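Local coordinates for maleylacetoacetate isomerase (PDB 4IGJ), which belongs to the zeta class of glutathione transferases, binds glutathione and probably isomerises maleylacetoacetate in a glutathione-dependent reaction, at residues 26-31 and 53-58; 32-37 and 194-199; 161-166 and 205-210. One frame throughout, in Å; residues are numbered along the deposited sequence.

Contact 1: residues 26-31 and 53-58; sequences RLYSYW and RAVDLL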
ATOM      1  N   ARG A  26       4.602  12.571 -18.445  1.00 13.64           N
ATOM      2  CA  ARG A  26       4.210  13.801 -17.772  1.00 14.07           C
ATOM      3  C   ARG A  26       3.675  13.470 -16.379  1.00 12.74           C
ATOM      4  O   ARG A  26       2.704  12.717 -16.237  1.00 15.31           O
ATOM      5  CB  ARG A  26       3.152  14.530 -18.601  1.00 16.25           C
ATOM      6  CG  ARG A  26       2.392  15.618 -17.854  1.00 19.20           C
ATOM      7  CD  ARG A  26       1.218  16.095 -18.687  1.00 28.34           C
ATOM      8  NE  ARG A  26       1.578  17.241 -19.511  1.00 33.29           N
ATOM      9  CZ  ARG A  26       0.934  18.402 -19.475  1.00 50.74           C
ATOM     10  NH1 ARG A  26       1.318  19.406 -20.248  1.00 54.44           N
ATOM     11  NH2 ARG A  26      -0.105  18.557 -18.668  1.00 53.58           N
ATOM     12  N   LEU A  27       4.297  14.040 -15.355  1.00 11.94           N
ATOM     13  CA  LEU A  27       3.902  13.742 -13.986  1.00 10.62           C
ATOM     14  C   LEU A  27       3.085  14.863 -13.374  1.00 11.68           C
ATOM     15  O   LEU A  27       3.565  15.996 -13.269  1.00 14.23           O
ATOM     16  CB  LEU A  27       5.136  13.501 -13.121  1.00 11.27           C
ATOM     17  CG  LEU A  27       4.815  13.141 -11.674  1.00  9.53           C
ATOM     18  CD1 LEU A  27       4.126  11.777 -11.593  1.00 10.70           C
ATOM     19  CD2 LEU A  27       6.070  13.185 -10.831  1.00 12.84           C
ATOM     20  N   TYR A  28       1.862  14.541 -12.967  1.00 11.06           N
ATOM     21  CA  TYR A  28       1.040  15.462 -12.182  1.00 12.18           C
ATOM     22  C   TYR A  28       1.496  15.372 -10.732  1.00 13.27           C
ATOM     23  O   TYR A  28       1.332  14.334 -10.083  1.00 13.38           O
ATOM     24  CB  TYR A  28      -0.439  15.097 -12.312  1.00 14.38           C
ATOM     25  CG  TYR A  28      -1.000  15.394 -13.679  1.00 16.52           C
ATOM     26  CD1 TYR A  28      -1.743  16.546 -13.905  1.00 19.13           C
ATOM     27  CD2 TYR A  28      -0.774  14.537 -14.753  1.00 17.98           C
ATOM     28  CE1 TYR A  28      -2.254  16.833 -15.155  1.00 22.24           C
ATOM     29  CE2 TYR A  28      -1.285  14.819 -16.012  1.00 17.63           C
ATOM     30  CZ  TYR A  28      -2.026  15.968 -16.203  1.00 22.66           C
ATOM     31  OH  TYR A  28      -2.535  16.256 -17.452  1.00 28.92           O
ATOM     32  N   SER A  29       2.082  16.459 -10.236  1.00 13.00           N
ATOM     33  CA  SER A  29       2.790  16.453  -8.964  1.00 10.10           C
ATOM     34  C   SER A  29       2.486  17.729  -8.195  1.00 14.53           C
ATOM     35  O   SER A  29       2.211  18.775  -8.795  1.00 12.74           O
ATOM     36  CB  SER A  29       4.299  16.361  -9.213  1.00 10.18           C
ATOM     37  OG  SER A  29       5.061  16.502  -8.026  1.00 10.17           O
ATOM     38  N   TYR A  30       2.522  17.618  -6.871  1.00 11.02           N
ATOM     39  CA  TYR A  30       2.529  18.765  -5.962  1.00  9.92           C
ATOM     40  C   TYR A  30       3.865  18.701  -5.237  1.00  9.27           C
ATOM     41  O   TYR A  30       4.305  17.615  -4.844  1.00 10.22           O
ATOM     42  CB  TYR A  30       1.362  18.632  -4.978  1.00 12.27           C
ATOM     43  CG  TYR A  30       1.286  19.678  -3.880  1.00 11.53           C
ATOM     44  CD1 TYR A  30       1.088  21.020  -4.177  1.00 12.77           C
ATOM     45  CD2 TYR A  30       1.365  19.304  -2.548  1.00 12.63           C
ATOM     46  CE1 TYR A  30       1.009  21.965  -3.171  1.00 13.17           C
ATOM     47  CE2 TYR A  30       1.283  20.236  -1.535  1.00 13.07           C
ATOM     48  CZ  TYR A  30       1.102  21.562  -1.854  1.00 14.37           C
ATOM     49  OH  TYR A  30       1.021  22.486  -0.836  1.00 17.57           O
ATOM     50  N   TRP A  31       4.526  19.846  -5.051  1.00 10.95           N
ATOM     51  CA  TRP A  31       5.905  19.843  -4.555  1.00 12.32           C
ATOM     52  C   TRP A  31       6.044  19.064  -3.250  1.00 10.58           C
ATOM     53  O   TRP A  31       7.018  18.327  -3.060  1.00 14.24           O
ATOM     54  CB  TRP A  31       6.437  21.283  -4.390  1.00 12.43           C
ATOM     55  CG  TRP A  31       5.750  22.045  -3.294  1.00 12.02           C
ATOM     56  CD1 TRP A  31       4.504  22.591  -3.337  1.00 15.03           C
ATOM     57  CD2 TRP A  31       6.273  22.331  -1.990  1.00 11.93           C
ATOM     58  NE1 TRP A  31       4.214  23.207  -2.137  1.00 15.10           N
ATOM     59  CE2 TRP A  31       5.277  23.047  -1.288  1.00 10.88           C
ATOM     60  CE3 TRP A  31       7.481  22.048  -1.346  1.00 17.85           C
ATOM     61  CZ2 TRP A  31       5.456  23.494   0.024  1.00 12.82           C
ATOM     62  CZ3 TRP A  31       7.662  22.495  -0.047  1.00 18.23           C
ATOM     63  CH2 TRP A  31       6.651  23.209   0.626  1.00 14.86           C
ATOM     64  N   ARG A  53       3.840  18.664 -14.333  1.00 15.07           N
ATOM     65  CA  ARG A  53       2.575  19.394 -14.339  1.00 14.60           C
ATOM     66  C   ARG A  53       2.162  19.607 -12.892  1.00 15.16           C
ATOM     67  O   ARG A  53       1.759  18.668 -12.198  1.00 15.14           O
ATOM     68  CB  ARG A  53       1.484  18.627 -15.097  1.00 16.59           C
ATOM     69  CG  ARG A  53       0.251  19.476 -15.521  1.00 26.59           C
ATOM     70  CD  ARG A  53      -0.683  19.867 -14.361  1.00 29.05           C
ATOM     71  NE  ARG A  53      -2.008  20.287 -14.822  1.00 25.38           N
ATOM     72  CZ  ARG A  53      -2.939  20.829 -14.039  1.00 28.81           C
ATOM     73  NH1 ARG A  53      -2.698  21.025 -12.751  1.00 26.78           N
ATOM     74  NH2 ARG A  53      -4.114  21.181 -14.546  1.00 29.29           N
ATOM     75  N   ALA A  54       2.255  20.852 -12.441  1.00 15.04           N
ATOM     76  CA  ALA A  54       1.950  21.182 -11.061  1.00 15.19           C
ATOM     77  C   ALA A  54       0.459  21.102 -10.780  1.00 15.06           C
ATOM     78  O   ALA A  54      -0.368  21.581 -11.567  1.00 18.68           O
ATOM     79  CB  ALA A  54       2.482  22.574 -10.721  1.00 14.19           C
ATOM     80  N   VAL A  55       0.119  20.492  -9.653  1.00 12.99           N
ATOM     81  CA  VAL A  55      -1.249  20.474  -9.168  1.00 16.25           C
ATOM     82  C   VAL A  55      -1.225  21.112  -7.794  1.00 19.42           C
ATOM     83  O   VAL A  55      -0.654  20.563  -6.858  1.00 17.65           O
ATOM     84  CB  VAL A  55      -1.801  19.035  -9.083  1.00 14.27           C
ATOM     85  CG1 VAL A  55      -3.194  19.030  -8.458  1.00 17.44           C
ATOM     86  CG2 VAL A  55      -1.818  18.382 -10.460  1.00 18.54           C
ATOM     87  N   ASP A  56      -1.811  22.303  -7.680  1.00 21.66           N
ATOM     88  CA  ASP A  56      -1.774  23.040  -6.422  1.00 22.68           C
ATOM     89  C   ASP A  56      -2.807  22.472  -5.459  1.00 22.10           C
ATOM     90  O   ASP A  56      -3.967  22.896  -5.447  1.00 21.96           O
ATOM     91  CB  ASP A  56      -2.023  24.529  -6.666  1.00 23.13           C
ATOM     92  CG  ASP A  56      -1.652  25.393  -5.472  1.00 23.19           C
ATOM     93  OD1 ASP A  56      -1.644  24.881  -4.335  1.00 22.16           O
ATOM     94  OD2 ASP A  56      -1.382  26.599  -5.677  1.00 25.97           O
ATOM     95  N   LEU A  57      -2.384  21.508  -4.651  1.00 21.85           N
ATOM     96  CA  LEU A  57      -3.297  20.851  -3.727  1.00 20.58           C
ATOM     97  C   LEU A  57      -3.804  21.801  -2.649  1.00 26.70           C
ATOM     98  O   LEU A  57      -4.906  21.623  -2.138  1.00 29.79           O
ATOM     99  CB  LEU A  57      -2.646  19.617  -3.100  1.00 20.28           C
ATOM    100  CG  LEU A  57      -2.426  18.441  -4.054  1.00 18.80           C
ATOM    101  CD1 LEU A  57      -1.755  17.285  -3.333  1.00 18.82           C
ATOM    102  CD2 LEU A  57      -3.756  17.998  -4.660  1.00 25.01           C
ATOM    103  N   LEU A  58      -3.006  22.809  -2.307  1.00 21.89           N
ATOM    104  CA  LEU A  58      -3.425  23.759  -1.275  1.00 22.56           C
ATOM    105  C   LEU A  58      -4.491  24.730  -1.779  1.00 28.14           C
ATOM    106  O   LEU A  58      -5.476  24.980  -1.089  1.00 29.57           O
ATOM    107  CB  LEU A  58      -2.234  24.525  -0.700  1.00 25.33           C
ATOM    108  CG  LEU A  58      -2.548  25.344   0.553  1.00 31.46           C
ATOM    109  CD1 LEU A  58      -3.267  24.483   1.598  1.00 34.21           C
ATOM    110  CD2 LEU A  58      -1.278  25.948   1.131  1.00 40.58           C
TER

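Contact 2: residues 32-37 and 194-199; sequences RSSSAW and LYNARR. With SO4 (sulfate ion), chain C.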
ATOM      1  N   ARG A  32       5.049  19.175  -2.379  1.00 12.64           N
ATOM      2  CA  ARG A  32       5.168  18.592  -1.049  1.00 13.51           C
ATOM      3  C   ARG A  32       4.479  17.240  -0.872  1.00 17.31           C
ATOM      4  O   ARG A  32       4.521  16.661   0.217  1.00 18.90           O
ATOM      5  CB  ARG A  32       4.660  19.568   0.003  1.00 17.99           C
ATOM      6  CG  ARG A  32       5.445  19.493   1.286  1.00 22.92           C
ATOM      7  CD  ARG A  32       4.926  20.493   2.288  1.00 22.00           C
ATOM      8  NE  ARG A  32       5.985  20.941   3.180  1.00 31.03           N
ATOM      9  CZ  ARG A  32       5.837  21.918   4.064  1.00 32.96           C
ATOM     10  NH1 ARG A  32       6.850  22.273   4.843  1.00 37.92           N
ATOM     11  NH2 ARG A  32       4.672  22.537   4.167  1.00 27.28           N
ATOM     12  N   SER A  33       3.852  16.737  -1.928  1.00 11.33           N
ATOM     13  CA  SER A  33       3.152  15.445  -1.854  1.00 10.23           C
ATOM     14  C   SER A  33       4.129  14.282  -1.691  1.00  9.21           C
ATOM     15  O   SER A  33       4.983  14.060  -2.553  1.00 10.60           O
ATOM     16  CB  SER A  33       2.330  15.229  -3.130  1.00 11.14           C
ATOM     17  OG  SER A  33       1.942  13.869  -3.267  1.00 12.22           O
ATOM     18  N   SER A  34       4.019  13.528  -0.599  0.72 10.18           N
ATOM     19  CA  SER A  34       4.950  12.419  -0.401  0.72 11.39           C
ATOM     20  C   SER A  34       4.711  11.320  -1.430  0.72 10.36           C
ATOM     21  O   SER A  34       5.656  10.689  -1.901  0.72 10.69           O
ATOM     22  CB  SER A  34       4.897  11.871   1.034  0.72 15.56           C
ATOM     23  OG  SER A  34       3.719  11.129   1.270  0.72 12.80           O
ATOM     24  N   SER A  35       3.454  11.107  -1.800  1.00  9.73           N
ATOM     25  CA  SER A  35       3.156  10.103  -2.807  1.00 11.77           C
ATOM     26  C   SER A  35       3.776  10.469  -4.154  1.00 10.68           C
ATOM     27  O   SER A  35       4.347   9.602  -4.835  1.00 12.09           O
ATOM     28  CB  SER A  35       1.653   9.861  -2.930  1.00 13.71           C
ATOM     29  OG  SER A  35       1.400   8.793  -3.831  1.00 29.88           O
ATOM     30  N   ALA A  36       3.701  11.746  -4.527  1.00  9.30           N
ATOM     31  CA  ALA A  36       4.297  12.192  -5.783  1.00 10.27           C
ATOM     32  C   ALA A  36       5.811  12.117  -5.712  1.00 10.37           C
ATOM     33  O   ALA A  36       6.467  11.769  -6.694  1.00  9.43           O
ATOM     34  CB  ALA A  36       3.854  13.610  -6.130  1.00 12.48           C
ATOM     35  N   TRP A  37       6.368  12.434  -4.548  1.00  9.20           N
ATOM     36  CA  TRP A  37       7.808  12.376  -4.349  1.00  7.70           C
ATOM     37  C   TRP A  37       8.342  10.961  -4.619  1.00  8.61           C
ATOM     38  O   TRP A  37       9.394  10.810  -5.236  1.00  8.93           O
ATOM     39  CB  TRP A  37       8.119  12.858  -2.926  1.00  9.04           C
ATOM     40  CG  TRP A  37       9.559  13.029  -2.514  1.00  7.22           C
ATOM     41  CD1 TRP A  37      10.696  12.668  -3.192  1.00  7.40           C
ATOM     42  CD2 TRP A  37       9.992  13.611  -1.288  1.00  8.10           C
ATOM     43  NE1 TRP A  37      11.804  12.992  -2.447  1.00  8.88           N
ATOM     44  CE2 TRP A  37      11.394  13.576  -1.272  1.00  8.74           C
ATOM     45  CE3 TRP A  37       9.315  14.160  -0.196  1.00  8.17           C
ATOM     46  CZ2 TRP A  37      12.140  14.073  -0.198  1.00  9.26           C
ATOM     47  CZ3 TRP A  37      10.041  14.640   0.859  1.00  8.82           C
ATOM     48  CH2 TRP A  37      11.441  14.604   0.858  1.00  9.68           C
ATOM     49  N   LEU A 194      10.277  10.140   6.130  1.00 10.21           N
ATOM     50  CA  LEU A 194      11.126  10.781   7.143  1.00  9.22           C
ATOM     51  C   LEU A 194      11.001  12.300   7.075  1.00 11.23           C
ATOM     52  O   LEU A 194      11.001  12.965   8.110  1.00 12.25           O
ATOM     53  CB  LEU A 194      12.586  10.360   6.985  1.00  9.73           C
ATOM     54  CG  LEU A 194      12.904   8.909   7.316  1.00 11.34           C
ATOM     55  CD1 LEU A 194      14.336   8.602   6.930  1.00 13.49           C
ATOM     56  CD2 LEU A 194      12.668   8.629   8.796  1.00 17.01           C
ATOM     57  N   TYR A 195      10.864  12.849   5.873  1.00  8.95           N
ATOM     58  CA  TYR A 195      10.610  14.277   5.724  1.00 11.22           C
ATOM     59  C   TYR A 195       9.296  14.648   6.423  1.00 12.47           C
ATOM     60  O   TYR A 195       9.214  15.671   7.110  1.00 12.16           O
ATOM     61  CB  TYR A 195      10.573  14.633   4.239  1.00 12.40           C
ATOM     62  CG  TYR A 195      10.111  16.037   3.870  1.00 11.63           C
ATOM     63  CD1 TYR A 195      11.024  17.021   3.514  1.00 16.46           C
ATOM     64  CD2 TYR A 195       8.757  16.350   3.805  1.00 12.35           C
ATOM     65  CE1 TYR A 195      10.584  18.294   3.143  1.00 13.37           C
ATOM     66  CE2 TYR A 195       8.321  17.608   3.446  1.00 16.65           C
ATOM     67  CZ  TYR A 195       9.235  18.572   3.112  1.00 15.51           C
ATOM     68  OH  TYR A 195       8.780  19.825   2.742  1.00 20.77           O
ATOM     69  N   ASN A 196       8.265  13.824   6.271  1.00  9.88           N
ATOM     70  CA  ASN A 196       6.998  14.115   6.937  1.00 12.26           C
ATOM     71  C   ASN A 196       7.112  13.993   8.456  1.00 13.01           C
ATOM     72  O   ASN A 196       6.513  14.785   9.185  1.00 11.03           O
ATOM     73  CB  ASN A 196       5.875  13.232   6.378  1.00 13.12           C
ATOM     74  CG  ASN A 196       5.355  13.723   5.039  1.00 18.40           C
ATOM     75  OD1 ASN A 196       5.895  14.657   4.453  1.00 18.99           O
ATOM     76  ND2 ASN A 196       4.309  13.074   4.540  1.00 24.46           N
ATOM     77  N   ALA A 197       7.893  13.024   8.925  1.00 11.24           N
ATOM     78  CA  ALA A 197       8.166  12.866  10.350  1.00 12.09           C
ATOM     79  C   ALA A 197       8.746  14.157  10.915  1.00 13.68           C
ATOM     80  O   ALA A 197       8.303  14.635  11.963  1.00 15.96           O
ATOM     81  CB  ALA A 197       9.122  11.715  10.597  1.00 12.73           C
ATOM     82  N   ARG A 198       9.720  14.726  10.210  1.00 12.23           N
ATOM     83  CA  ARG A 198      10.347  15.973  10.651  1.00 14.59           C
ATOM     84  C   ARG A 198       9.340  17.115  10.654  1.00 17.57           C
ATOM     85  O   ARG A 198       9.273  17.883  11.610  1.00 17.60           O
ATOM     86  CB  ARG A 198      11.565  16.309   9.781  1.00 13.98           C
ATOM     87  CG  ARG A 198      12.719  15.337   9.962  1.00 16.23           C
ATOM     88  CD  ARG A 198      13.931  15.717   9.136  1.00 18.46           C
ATOM     89  NE  ARG A 198      14.869  14.602   9.045  1.00 26.32           N
ATOM     90  CZ  ARG A 198      14.984  13.809   7.984  1.00 20.99           C
ATOM     91  NH1 ARG A 198      14.240  14.027   6.911  1.00 22.27           N
ATOM     92  NH2 ARG A 198      15.860  12.810   7.992  1.00 26.22           N
ATOM     93  N   ARG A 199       8.540  17.205   9.597  1.00 13.97           N
ATOM     94  CA  ARG A 199       7.498  18.220   9.469  1.00 16.57           C
ATOM     95  C   ARG A 199       6.625  18.252  10.726  1.00 16.33           C
ATOM     96  O   ARG A 199       6.276  19.327  11.229  1.00 22.36           O
ATOM     97  CB  ARG A 199       6.641  17.895   8.245  1.00 19.92           C
ATOM     98  CG  ARG A 199       5.624  18.936   7.848  1.00 24.28           C
ATOM     99  CD  ARG A 199       5.345  18.810   6.352  1.00 37.37           C
ATOM    100  NE  ARG A 199       4.372  19.779   5.870  1.00 42.51           N
ATOM    101  CZ  ARG A 199       3.058  19.584   5.884  1.00 45.89           C
ATOM    102  NH1 ARG A 199       2.551  18.454   6.365  1.00 49.11           N
ATOM    103  NH2 ARG A 199       2.247  20.524   5.424  1.00 48.79           N
TER
HETATM  104  S   SO4 C 301       1.413  13.763   2.482  1.00 18.79           S
HETATM  105  O1  SO4 C 301       1.664  14.519   3.696  1.00 32.06           O
HETATM  106  O2  SO4 C 301       1.717  12.356   2.725  1.00 21.01           O
HETATM  107  O3  SO4 C 301       2.263  14.298   1.431  1.00 27.78           O
HETATM  108  O4  SO4 C 301       0.023  13.926   2.090  1.00 27.77           O

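Contact 3: residues 161-166 and 205-210; sequences RGLAAL and EPYPTL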
ATOM      1  N   ARG A 161       5.046   4.876  15.112  1.00 17.56           N
ATOM      2  CA  ARG A 161       4.698   3.460  15.054  1.00 23.45           C
ATOM      3  C   ARG A 161       5.237   2.812  13.779  1.00 20.91           C
ATOM      4  O   ARG A 161       5.853   1.738  13.824  1.00 23.90           O
ATOM      5  CB  ARG A 161       3.179   3.302  15.124  1.00 25.47           C
ATOM      6  CG  ARG A 161       2.698   1.881  14.946  1.00 33.01           C
ATOM      7  CD  ARG A 161       1.268   1.726  15.425  1.00 31.96           C
ATOM      8  NE  ARG A 161       0.948   0.325  15.660  1.00 40.29           N
ATOM      9  CZ  ARG A 161       1.021  -0.256  16.850  1.00 43.15           C
ATOM     10  NH1 ARG A 161       1.388   0.448  17.913  1.00 40.45           N
ATOM     11  NH2 ARG A 161       0.717  -1.538  16.982  1.00 50.75           N
ATOM     12  N   GLY A 162       5.009   3.472  12.649  1.00 18.57           N
ATOM     13  CA  GLY A 162       5.504   2.999  11.368  1.00 17.43           C
ATOM     14  C   GLY A 162       7.023   2.961  11.264  1.00 19.86           C
ATOM     15  O   GLY A 162       7.588   1.996  10.762  1.00 19.15           O
ATOM     16  N   LEU A 163       7.690   4.010  11.734  1.00 15.77           N
ATOM     17  CA  LEU A 163       9.143   4.087  11.638  1.00 15.35           C
ATOM     18  C   LEU A 163       9.846   3.068  12.538  1.00 17.52           C
ATOM     19  O   LEU A 163      10.916   2.568  12.198  1.00 17.98           O
ATOM     20  CB  LEU A 163       9.629   5.504  11.959  1.00 15.38           C
ATOM     21  CG  LEU A 163       9.221   6.600  10.971  1.00 15.07           C
ATOM     22  CD1 LEU A 163       9.882   7.908  11.361  1.00 16.19           C
ATOM     23  CD2 LEU A 163       9.576   6.207   9.532  1.00 16.45           C
ATOM     24  N   ALA A 164       9.242   2.782  13.688  1.00 18.76           N
ATOM     25  CA  ALA A 164       9.784   1.791  14.615  1.00 21.53           C
ATOM     26  C   ALA A 164       9.823   0.422  13.944  1.00 26.04           C
ATOM     27  O   ALA A 164      10.824  -0.289  14.028  1.00 28.24           O
ATOM     28  CB  ALA A 164       8.956   1.749  15.896  1.00 21.53           C
ATOM     29  N   ALA A 165       8.732   0.067  13.271  1.00 24.97           N
ATOM     30  CA  ALA A 165       8.658  -1.186  12.525  1.00 23.01           C
ATOM     31  C   ALA A 165       9.681  -1.216  11.397  1.00 24.90           C
ATOM     32  O   ALA A 165      10.347  -2.230  11.179  1.00 25.70           O
ATOM     33  CB  ALA A 165       7.256  -1.394  11.972  1.00 26.95           C
ATOM     34  N   LEU A 166       9.793  -0.104  10.673  1.00 19.15           N
ATOM     35  CA  LEU A 166      10.755   0.000   9.587  1.00 20.69           C
ATOM     36  C   LEU A 166      12.184  -0.144  10.081  1.00 21.05           C
ATOM     37  O   LEU A 166      12.979  -0.863   9.486  1.00 21.24           O
ATOM     38  CB  LEU A 166      10.623   1.341   8.874  1.00 21.63           C
ATOM     39  CG  LEU A 166       9.653   1.414   7.708  1.00 23.48           C
ATOM     40  CD1 LEU A 166       9.778   2.766   7.045  1.00 17.87           C
ATOM     41  CD2 LEU A 166       9.935   0.289   6.709  1.00 16.50           C
ATOM     42  N   GLU A 205      15.693  10.341  16.709  1.00 32.42           N
ATOM     43  CA  GLU A 205      16.761   9.648  17.432  1.00 28.22           C
ATOM     44  C   GLU A 205      16.556   8.122  17.598  1.00 30.42           C
ATOM     45  O   GLU A 205      17.521   7.364  17.484  1.00 29.72           O
ATOM     46  CB  GLU A 205      17.041  10.338  18.779  1.00 34.57           C
ATOM     47  CG  GLU A 205      18.228   9.774  19.538  1.00 41.34           C
ATOM     48  CD  GLU A 205      17.853   8.579  20.388  1.00 48.25           C
ATOM     49  OE1 GLU A 205      16.686   8.510  20.827  1.00 51.96           O
ATOM     50  OE2 GLU A 205      18.718   7.703  20.611  1.00 51.83           O
ATOM     51  N   PRO A 206      15.311   7.662  17.860  1.00 26.41           N
ATOM     52  CA  PRO A 206      15.119   6.211  18.010  1.00 25.82           C
ATOM     53  C   PRO A 206      15.283   5.386  16.731  1.00 21.51           C
ATOM     54  O   PRO A 206      15.176   4.160  16.804  1.00 24.12           O
ATOM     55  CB  PRO A 206      13.666   6.098  18.484  1.00 32.30           C
ATOM     56  CG  PRO A 206      13.354   7.404  19.104  1.00 30.34           C
ATOM     57  CD  PRO A 206      14.120   8.410  18.307  1.00 31.47           C
ATOM     58  N   TYR A 207      15.526   6.031  15.592  1.00 23.99           N
ATOM     59  CA  TYR A 207      15.643   5.311  14.323  1.00 20.99           C
ATOM     60  C   TYR A 207      17.006   5.514  13.659  1.00 24.42           C
ATOM     61  O   TYR A 207      17.093   6.061  12.562  1.00 20.93           O
ATOM     62  CB  TYR A 207      14.514   5.737  13.372  1.00 20.69           C
ATOM     63  CG  TYR A 207      13.213   6.000  14.092  1.00 18.68           C
ATOM     64  CD1 TYR A 207      12.478   4.957  14.639  1.00 18.02           C
ATOM     65  CD2 TYR A 207      12.731   7.298  14.245  1.00 18.57           C
ATOM     66  CE1 TYR A 207      11.293   5.193  15.318  1.00 19.60           C
ATOM     67  CE2 TYR A 207      11.548   7.544  14.919  1.00 19.45           C
ATOM     68  CZ  TYR A 207      10.834   6.488  15.455  1.00 19.84           C
ATOM     69  OH  TYR A 207       9.655   6.716  16.129  1.00 22.97           O
ATOM     70  N   PRO A 208      18.084   5.046  14.312  1.00 22.99           N
ATOM     71  CA  PRO A 208      19.422   5.356  13.796  1.00 24.08           C
ATOM     72  C   PRO A 208      19.732   4.721  12.442  1.00 24.40           C
ATOM     73  O   PRO A 208      20.449   5.336  11.657  1.00 24.96           O
ATOM     74  CB  PRO A 208      20.358   4.801  14.881  1.00 24.35           C
ATOM     75  CG  PRO A 208      19.576   3.734  15.545  1.00 24.22           C
ATOM     76  CD  PRO A 208      18.142   4.198  15.517  1.00 25.88           C
ATOM     77  N   THR A 209      19.214   3.525  12.171  1.00 23.52           N
ATOM     78  CA  THR A 209      19.435   2.902  10.870  1.00 15.84           C
ATOM     79  C   THR A 209      18.738   3.711   9.771  1.00 16.46           C
ATOM     80  O   THR A 209      19.317   3.970   8.715  1.00 20.19           O
ATOM     81  CB  THR A 209      18.960   1.444  10.828  1.00 24.33           C
ATOM     82  OG1 THR A 209      19.486   0.736  11.958  1.00 32.34           O
ATOM     83  CG2 THR A 209      19.429   0.763   9.543  1.00 22.12           C
ATOM     84  N   LEU A 210      17.505   4.131  10.035  1.00 18.43           N
ATOM     85  CA  LEU A 210      16.760   4.919   9.056  1.00 15.80           C
ATOM     86  C   LEU A 210      17.440   6.262   8.780  1.00 18.72           C
ATOM     87  O   LEU A 210      17.448   6.733   7.645  1.00 17.63           O
ATOM     88  CB  LEU A 210      15.318   5.139   9.515  1.00 14.90           C
ATOM     89  CG  LEU A 210      14.466   3.894   9.765  1.00 13.36           C
ATOM     90  CD1 LEU A 210      13.010   4.262  10.000  1.00 15.28           C
ATOM     91  CD2 LEU A 210      14.596   2.896   8.621  1.00 13.74           C
TER

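Contact 1: residues 26-31 and 53-58
Tyr28 and Arg53 meet because their side chains leave the backbone differently: the Tyr28 ring stands anti to its carbonyl carbon (chi1 -70°), while the Arg53 chain starts anti to the backbone N and bends at chi2 (-73°), which carries CD and NE across the ring's CD1-CE1 side. Arg53 CB sits over one face, displaced toward the rim, 4.2 Å from the Tyr28 ring centroid in a CH-pi contact, and Arg53 CD reaches Tyr28 CE1 at 3.5 Å. In the plane of the same ring, Val55 CG2 touches Tyr28 CD1 at 3.9 Å. The Arg53 guanidinium turns back on its own strand, NH1 donating to Ala54 O. Leu57 CB lies centrally over one face of the Tyr30 ring, 4.0 Å from its centroid, with Trp31 CD1 toward the rim of the opposite face.

The end-to-end directions of the segments differ by 17°. Arg53 N donates to Leu27 O at 2.9 Å, Ser29 N to Arg53 O at 3.0 Å and Val55 N to Ser29 O at 2.8 Å, so Arg53 is gripped through both N and O. Ser29 has its side chain on the opposite sheet face, and OG is hydrogen-bonded to Arg40 NH1 of helix 34-45. Val55 packs on Val76, a glutathione-binding residue. Parallel pairing of strands 24-29 and 51-54, joined through helix 34-45, is the beta-alpha-beta unit that opens the thioredoxin-like domain of glutathione transferases.

Contact 2: residues 32-37 and 194-199
The backbones come nearest at Ser34 and Asn196, their CA atoms 7.8 Å apart, so side chains carry this contact between the start of helix 34-45 and the end of helix 185-199. It is part of the interface between the thioredoxin-like and all-helical domains of the glutathione transferase fold. Tyr195 CG is anti to the backbone N (chi1 171°), which carries the ring out toward Trp37 and Arg32. Trp37 points its six-membered ring edge-on at the Tyr195 face, a T-shaped pair with planes at 82° and Trp37 CZ3 3.3 Å from Tyr195 CG. Tyr195 OH takes a nearly straight bond from Arg32 NE (3.0 Å, 169°), close to the guanidinium plane. Arg199 NE sits over the centre of that guanidinium, 3.2 Å from Arg32 CZ; these like charges would probably repel, while Arg32 NH2 donates to Thr241 O.

Ser33 caps helix 34-45, OG accepting from Ala36 N. A sulfate, probably from the crystallisation liquor, occupies the helix start by Ser34, whose side chain is about 4 Å from those of glutathione-binding Arg38 and Gln132. Gln132 and Gln135 bond this anion; Asn196 ND2, hydrogen-bonded to Gln135 OE1, adds only a weak bond. Ser34 N donates to sulfate O3 at 2.8 Å.

Contact 3: residues 161-166 and 205-210
The Tyr207 ring is sandwiched: Leu163 CB lies over the centre of one face and Pro206 CB over the centre of the opposite face, 3.7 and 4.0 Å from the plane respectively. The Leu163 approach is a CH-pi contact, since CB stands 3.8 Å from the Tyr207 ring centroid and 11° off the normal. Leucine and ring cross at about a right angle. Leu163 CD1 extends the cover toward the Tyr207 CE2 side, 3.9 Å from that atom, whereas Tyr207 CE1 comes obliquely to Ala164 N at 3.6 Å. Thus the ring rests on both side chain and backbone of helix 150-171.

Beside it, Leu210 of helix 208-218 packs on the Leu163-Leu166 side of helix 150-171. Its CD1 branch does most of the touching: it reaches Leu163 O at 3.5 Å, Leu163 CD2 at 4.0 Å and Leu166 CB at 3.9 Å. Chi1 of -59° with an extended chi2 (-171°) carries CD1 outward to face both Leu163 and Leu166. The other branch, CD2, lies against the Leu166 backbone.

Tyr207 is the N-cap residue of helix 208-218, and Glu167 of helix 150-171 accepts from Leu210 N and bonds Thr209 OG1, fastening the start of that helix. The leucine cluster continues inward within the all-helical domain: Leu163 meets Leu194 and Ala197 of helix 185-199, Leu166 and Leu210 both meet Leu190, and Leu166 also packs against helix 114-128.

The three contacts lead from the sheet through the domain interface into the helical domain. Contact 1 pairs two strands of the N-terminal domain, and the connection between them, including the start of helix 34-45, holds residues 32-37 of contact 2, so these contacts interlock along the chain; their centres are 14 Å apart and Trp31 packs on Tyr195. Contact 2 joins contact 3 through helix 185-199, which lies in sequence between helices 150-171 and 208-218: their centres are 16 Å apart, and Leu194 meets both Leu163 and Leu210. Contacts 1 and 3 do not touch, with centres 29 Å apart on opposite sides of the chain's centre. Contact 2 therefore bridges the two domains beside glutathione-binding residues.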